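Local coordinates for Sso-CP2 metallo-carboxypetidase (Sulfolobus solfataricus, PDB 4MMO), which probably cleaves peptides from their carboxyl end as a zinc-dependent carboxypeptidase of the M20 family, at residues I9-I17 and A86-N94. Residues are numbered along the deposited sequence; the frame is centred on the assembly and turned at random.
Sequences IEFLKKPSI and APFSATIEN
Phe88 lays its ring against Pro15, just past the end of helix 3-12. Its CB lies by the carbonyl oxygens of Leu12 and Lys13. CG stands anti to the residue's own carbonyl carbon (chi1 -63°), which brings one face of the ring against Pro15, whose CB sits 3.7 Å from the ring centroid, only 8° off the normal: a CH-pi contact squarely over that face. At the edge, in plane, CD1 meets Leu12 O at 3.6 Å; over the face, CE1 lies as near to Pro15 CA. At the tip, CZ reaches CG1 of Ile17, 4.1 Å away. Replacing the ring by the methyl of an alanine would probably leave Pro15 CB without its CH-pi mate and open a gap beside Ile17 CG1.

Behind the ring, the backbones approach without hydrogen bonding directly. Lys13 CA points its hydrogen at Phe88 O (3.3 Å), and one water donates to both Lys13 O and Phe88 O. The extended Lys13 side chain passes the Phe88 and Ser89 carbonyls, CG near Phe88 O and CE 3.6 Å from Ser89 O. Farther along, the methyl of Ala90 packs against both Ile9 CG2 (4.0 Å) and Leu12 CB (3.9 Å); Ile97 touches all three side chains. Ala90 and Thr91 both face Tyr98 in a G1 beta bulge, where strand 91-93 starts.

The N-terminal helix and its exit loop are thus joined to the small antiparallel sheet of the M20 domain, with Ser16 hydrogen-bonded to Tyr72 O, next to the zinc ligand His71. With no direct hydrogen bond across it, the contact rests on apolar and CH-pi packing, a CA-H...O contact and one shared water.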
loop_
_atom_site.group_PDB
_atom_site.type_symbol
_atom_site.label_atom_id
_atom_site.label_comp_id
_atom_site.label_asym_id
_atom_site.label_seq_id
_atom_site.Cartn_x
_atom_site.Cartn_y
_atom_site.Cartn_z
ATOM N N ILE A 9 9.406 -9.331 36.786
ATOM C CA ILE A 9 10.579 -8.976 35.982
ATOM C C ILE A 9 11.071 -10.185 35.197
ATOM O O ILE A 9 11.341 -10.095 34.000
ATOM C CB ILE A 9 11.740 -8.455 36.868
ATOM C CG1 ILE A 9 11.342 -7.165 37.589
ATOM C CG2 ILE A 9 13.014 -8.227 36.042
ATOM C CD1 ILE A 9 11.111 -5.974 36.680
ATOM N N GLU A 10 11.191 -11.314 35.886
ATOM C CA GLU A 10 11.610 -12.565 35.266
ATOM C C GLU A 10 10.677 -12.937 34.110
ATOM O O GLU A 10 11.129 -13.341 33.042
ATOM C CB GLU A 10 11.620 -13.670 36.324
ATOM C CG GLU A 10 12.059 -15.033 35.840
ATOM C CD GLU A 10 12.047 -16.063 36.956
ATOM O OE1 GLU A 10 11.038 -16.128 37.696
ATOM O OE2 GLU A 10 13.046 -16.799 37.100
ATOM N N PHE A 11 9.374 -12.783 34.336
ATOM C CA PHE A 11 8.354 -13.087 33.333
ATOM C C PHE A 11 8.514 -12.168 32.127
ATOM O O PHE A 11 8.472 -12.610 30.973
ATOM C CB PHE A 11 6.964 -12.880 33.960
ATOM C CG PHE A 11 5.810 -13.438 33.153
ATOM C CD1 PHE A 11 5.994 -14.442 32.215
ATOM C CD2 PHE A 11 4.521 -12.950 33.356
ATOM C CE1 PHE A 11 4.919 -14.949 31.494
ATOM C CE2 PHE A 11 3.445 -13.452 32.640
ATOM C CZ PHE A 11 3.645 -14.449 31.706
ATOM N N LEU A 12 8.703 -10.884 32.410
ATOM C CA LEU A 12 8.782 -9.854 31.380
ATOM C C LEU A 12 10.032 -9.976 30.504
ATOM O O LEU A 12 10.040 -9.522 29.360
ATOM C CB LEU A 12 8.752 -8.470 32.028
ATOM C CG LEU A 12 7.400 -7.976 32.559
ATOM C CD1 LEU A 12 7.576 -6.684 33.343
ATOM C CD2 LEU A 12 6.416 -7.765 31.419
ATOM N N LYS A 13 11.089 -10.578 31.041
ATOM C CA LYS A 13 12.337 -10.711 30.301
ATOM C C LYS A 13 12.238 -11.790 29.232
ATOM O O LYS A 13 13.068 -11.848 28.327
ATOM C CB LYS A 13 13.495 -11.020 31.248
ATOM C CG LYS A 13 14.033 -9.807 31.984
ATOM C CD LYS A 13 15.023 -10.226 33.055
ATOM C CE LYS A 13 15.769 -9.034 33.626
ATOM N NZ LYS A 13 16.633 -9.426 34.775
ATOM N N LYS A 14 11.225 -12.642 29.338
ATOM C CA LYS A 14 11.029 -13.700 28.358
ATOM C C LYS A 14 10.184 -13.199 27.194
ATOM O O LYS A 14 9.012 -12.877 27.377
ATOM C CB LYS A 14 10.361 -14.915 28.992
ATOM C CG LYS A 14 11.098 -15.459 30.201
ATOM C CD LYS A 14 10.831 -16.941 30.395
ATOM C CE LYS A 14 11.485 -17.457 31.666
ATOM N NZ LYS A 14 12.937 -17.126 31.732
ATOM N N PRO A 15 10.776 -13.118 25.991
ATOM C CA PRO A 15 9.936 -12.715 24.863
ATOM C C PRO A 15 8.926 -13.798 24.512
ATOM O O PRO A 15 9.127 -14.970 24.824
ATOM C CB PRO A 15 10.942 -12.495 23.728
ATOM C CG PRO A 15 12.123 -13.301 24.096
ATOM C CD PRO A 15 12.183 -13.303 25.595
ATOM N N SER A 16 7.835 -13.392 23.877
ATOM C CA SER A 16 6.741 -14.296 23.572
ATOM C C SER A 16 5.876 -13.636 22.519
ATOM O O SER A 16 4.667 -13.480 22.686
ATOM C CB SER A 16 5.928 -14.599 24.833
ATOM O OG SER A 16 5.668 -13.412 25.554
ATOM N N ILE A 17 6.517 -13.226 21.433
ATOM C CA ILE A 17 5.812 -12.608 20.329
ATOM C C ILE A 17 5.099 -13.706 19.557
ATOM O O ILE A 17 5.734 -14.577 18.975
ATOM C CB ILE A 17 6.774 -11.832 19.422
ATOM C CG1 ILE A 17 7.593 -10.843 20.260
ATOM C CG2 ILE A 17 6.000 -11.107 18.332
ATOM C CD1 ILE A 17 8.686 -10.127 19.495
ATOM N N ALA A 86 15.887 -1.852 25.785
ATOM C CA ALA A 86 15.558 -3.069 25.049
ATOM C C ALA A 86 14.151 -3.536 25.428
ATOM O O ALA A 86 13.826 -3.586 26.612
ATOM C CB ALA A 86 16.571 -4.160 25.342
ATOM N N PRO A 87 13.317 -3.877 24.426
ATOM C CA PRO A 87 11.916 -4.247 24.666
ATOM C C PRO A 87 11.696 -5.281 25.760
ATOM O O PRO A 87 10.628 -5.266 26.372
ATOM C CB PRO A 87 11.478 -4.821 23.320
ATOM C CG PRO A 87 12.298 -4.109 22.334
ATOM C CD PRO A 87 13.630 -3.882 22.985
ATOM N N PHE A 88 12.669 -6.155 26.003
ATOM C CA PHE A 88 12.503 -7.211 26.997
ATOM C C PHE A 88 13.528 -7.138 28.129
ATOM O O PHE A 88 13.793 -8.125 28.809
ATOM C CB PHE A 88 12.514 -8.574 26.309
ATOM C CG PHE A 88 11.372 -8.759 25.355
ATOM C CD1 PHE A 88 10.098 -9.042 25.830
ATOM C CD2 PHE A 88 11.559 -8.623 23.989
ATOM C CE1 PHE A 88 9.035 -9.200 24.960
ATOM C CE2 PHE A 88 10.499 -8.780 23.112
ATOM C CZ PHE A 88 9.234 -9.068 23.598
ATOM N N SER A 89 14.079 -5.951 28.351
ATOM C CA SER A 89 15.014 -5.748 29.449
ATOM C C SER A 89 14.291 -5.708 30.796
ATOM O O SER A 89 14.866 -6.081 31.818
ATOM C CB SER A 89 15.805 -4.454 29.246
ATOM O OG SER A 89 14.942 -3.341 29.084
ATOM N N ALA A 90 13.030 -5.273 30.786
ATOM C CA ALA A 90 12.266 -5.064 32.020
ATOM C C ALA A 90 13.054 -4.163 32.957
ATOM O O ALA A 90 13.185 -4.435 34.149
ATOM C CB ALA A 90 11.941 -6.388 32.691
ATOM N N THR A 91 13.596 -3.094 32.391
ATOM C CA THR A 91 14.395 -2.140 33.139
ATOM C C THR A 91 13.524 -1.376 34.119
ATOM O O THR A 91 12.424 -0.941 33.776
ATOM C CB THR A 91 15.067 -1.136 32.185
ATOM O OG1 THR A 91 16.015 -1.823 31.361
ATOM C CG2 THR A 91 15.775 -0.023 32.956
ATOM N N ILE A 92 14.028 -1.210 35.338
ATOM C CA ILE A 92 13.354 -0.397 36.340
ATOM C C ILE A 92 13.929 1.010 36.322
ATOM O O ILE A 92 15.138 1.200 36.455
ATOM C CB ILE A 92 13.494 -0.995 37.752
ATOM C CG1 ILE A 92 12.873 -2.391 37.796
ATOM C CG2 ILE A 92 12.820 -0.092 38.782
ATOM C CD1 ILE A 92 13.162 -3.163 39.066
ATOM N N GLU A 93 13.056 1.995 36.154
ATOM C CA GLU A 93 13.467 3.388 36.149
ATOM C C GLU A 93 12.257 4.277 36.402
ATOM O O GLU A 93 11.193 4.067 35.821
ATOM C CB GLU A 93 14.123 3.745 34.815
ATOM C CG GLU A 93 14.758 5.127 34.790
ATOM C CD GLU A 93 15.674 5.339 33.599
ATOM O OE1 GLU A 93 15.879 4.385 32.819
ATOM O OE2 GLU A 93 16.192 6.466 33.445
ATOM N N ASN A 94 12.429 5.266 37.274
ATOM C CA ASN A 94 11.343 6.161 37.657
ATOM C C ASN A 94 10.183 5.384 38.271
ATOM O O ASN A 94 9.019 5.689 38.016
ATOM C CB ASN A 94 10.850 6.962 36.449
ATOM C CG ASN A 94 11.986 7.474 35.583
ATOM O OD1 ASN A 94 12.007 7.252 34.371
ATOM N ND2 ASN A 94 12.940 8.159 36.203
HETATM O O HOH W 1 15.672 -10.150 28.640
#